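Local coordinates for protein novel immune-type receptor 11 (Ictalurus punctatus, PDB 2QTE) that probably acts at the immune-cell surface as a V-type immunoglobulin receptor, in a fish receptor family that mediates allogeneic recognition, at residues I81-R84 against E85-G89. The protein carries 1 engineered substitution. Numbering follows the deposited sequence.
Sequences IGAR and EDDGG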
loop_
_atom_site.group_PDB
_atom_site.type_symbol
_atom_site.label_atom_id
_atom_site.label_comp_id
_atom_site.label_asym_id
_atom_site.label_seq_id
_atom_site.Cartn_x
_atom_site.Cartn_y
_atom_site.Cartn_z
ATOM N N ILE A 81 3.455 19.788 -11.313
ATOM C CA ILE A 81 3.571 21.229 -11.543
ATOM C C ILE A 81 2.153 21.796 -11.313
ATOM O O ILE A 81 1.207 21.377 -11.969
ATOM C CB ILE A 81 4.292 21.607 -12.895
ATOM C CG1 ILE A 81 5.814 21.280 -12.792
ATOM C CG2 ILE A 81 4.233 23.159 -13.179
ATOM C CD1 ILE A 81 6.546 21.193 -14.130
ATOM N N GLY A 82 1.990 22.708 -10.370
ATOM C CA GLY A 82 0.657 23.300 -10.127
ATOM C C GLY A 82 -0.297 22.419 -9.345
ATOM O O GLY A 82 -1.355 22.039 -9.859
ATOM N N ALA A 83 0.068 22.103 -8.093
ATOM C CA ALA A 83 -0.740 21.229 -7.182
ATOM C C ALA A 83 -2.211 21.648 -6.997
ATOM O O ALA A 83 -2.523 22.859 -6.929
ATOM C CB ALA A 83 -0.042 21.144 -5.824
ATOM N N ARG A 84 -3.119 20.676 -6.951
ATOM C CA ARG A 84 -4.502 20.997 -6.601
ATOM C C ARG A 84 -5.003 20.135 -5.450
ATOM O O ARG A 84 -4.418 19.070 -5.150
ATOM C CB ARG A 84 -5.461 21.035 -7.795
ATOM C CG ARG A 84 -5.764 19.756 -8.574
ATOM C CD ARG A 84 -6.254 20.119 -10.028
ATOM N NE ARG A 84 -5.518 21.285 -10.567
ATOM C CZ ARG A 84 -5.556 21.737 -11.830
ATOM N NH1 ARG A 84 -6.267 21.129 -12.787
ATOM N NH2 ARG A 84 -4.852 22.807 -12.133
ATOM N N GLU A 85 -6.053 20.626 -4.777
ATOM C CA GLU A 85 -6.563 19.940 -3.581
ATOM C C GLU A 85 -6.634 18.403 -3.740
ATOM O O GLU A 85 -6.217 17.657 -2.852
ATOM C CB GLU A 85 -7.944 20.462 -3.237
ATOM C CG GLU A 85 -7.917 21.889 -2.694
ATOM C CD GLU A 85 -9.270 22.285 -2.153
ATOM O OE1 GLU A 85 -9.768 21.556 -1.258
ATOM O OE2 GLU A 85 -9.844 23.287 -2.659
ATOM N N ASP A 86 -7.130 17.926 -4.865
ATOM C CA ASP A 86 -7.319 16.474 -5.024
ATOM C C ASP A 86 -6.003 15.692 -5.226
ATOM O O ASP A 86 -6.008 14.446 -5.321
ATOM C CB ASP A 86 -8.285 16.187 -6.150
ATOM C CG ASP A 86 -9.618 16.843 -5.936
ATOM O OD1 ASP A 86 -9.890 17.815 -6.646
ATOM O OD2 ASP A 86 -10.378 16.421 -5.037
ATOM N N ASP A 87 -4.879 16.396 -5.284
ATOM C CA ASP A 87 -3.564 15.727 -5.316
ATOM C C ASP A 87 -3.200 15.220 -3.919
ATOM O O ASP A 87 -2.327 14.325 -3.754
ATOM C CB ASP A 87 -2.424 16.665 -5.759
ATOM C CG ASP A 87 -2.494 17.066 -7.216
ATOM O OD1 ASP A 87 -3.082 16.364 -8.067
ATOM O OD2 ASP A 87 -1.962 18.153 -7.501
ATOM N N GLY A 88 -3.834 15.812 -2.906
ATOM C CA GLY A 88 -3.551 15.443 -1.497
ATOM C C GLY A 88 -3.683 13.927 -1.297
ATOM O O GLY A 88 -4.484 13.301 -1.926
ATOM N N GLY A 89 -2.872 13.320 -0.439
ATOM C CA GLY A 89 -3.025 11.885 -0.164
ATOM C C GLY A 89 -1.675 11.294 0.157
ATOM O O GLY A 89 -0.733 12.038 0.387
#
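Asp87 OD2 is gripped from two quarters: by the backbone N-H of Arg84, whose N lies 2.8 Å away in a nearly straight bond (166°), and by a salt bridge to NH2 of Arg66. The Arg84 N-H does not come in along the carboxylate plane but from above it, 54° out. With CG beside its own backbone N and anti to the carbonyl carbon (chi1 -69°), Asp87 turns its carboxylate back toward that N-H, and an aspartate suits the place because it can take both the N-H and the Arg66 charge. The same oxygen rests 3.3 Å from Ala83 CA; the small methyl of Ala83 suits this buried spot, where it also touches Phe111. A backbone bond runs the other way, Asp87 N donating to Arg84 O at 2.7 Å. Residues 85-87 form a short 3-10 segment in the E-F loop of an immunoglobulin V domain, between strands 76-80 and 89-97, and the Asp87–Arg66 pair is the salt bridge characteristic of V-set folds. An alanine in place of Asp87 would probably leave the Arg84 N-H and the Arg66 guanidinium without their shared acceptor, and the turn less firmly tied to the start of strand 67-71. Arg66 NH2 also hydrogen-bonds to Gly82 O; the positive phi of Gly82 favours glycine. Arg84 and Glu85 are exposed and their ends lead away from the turn, which suits long charged side chains. Gly88 N donates to Glu85 O, 3.0 Å away, an oxygen that a side chain at Gly88 would crowd; at Gly89 a CB would jam against Gly88 O.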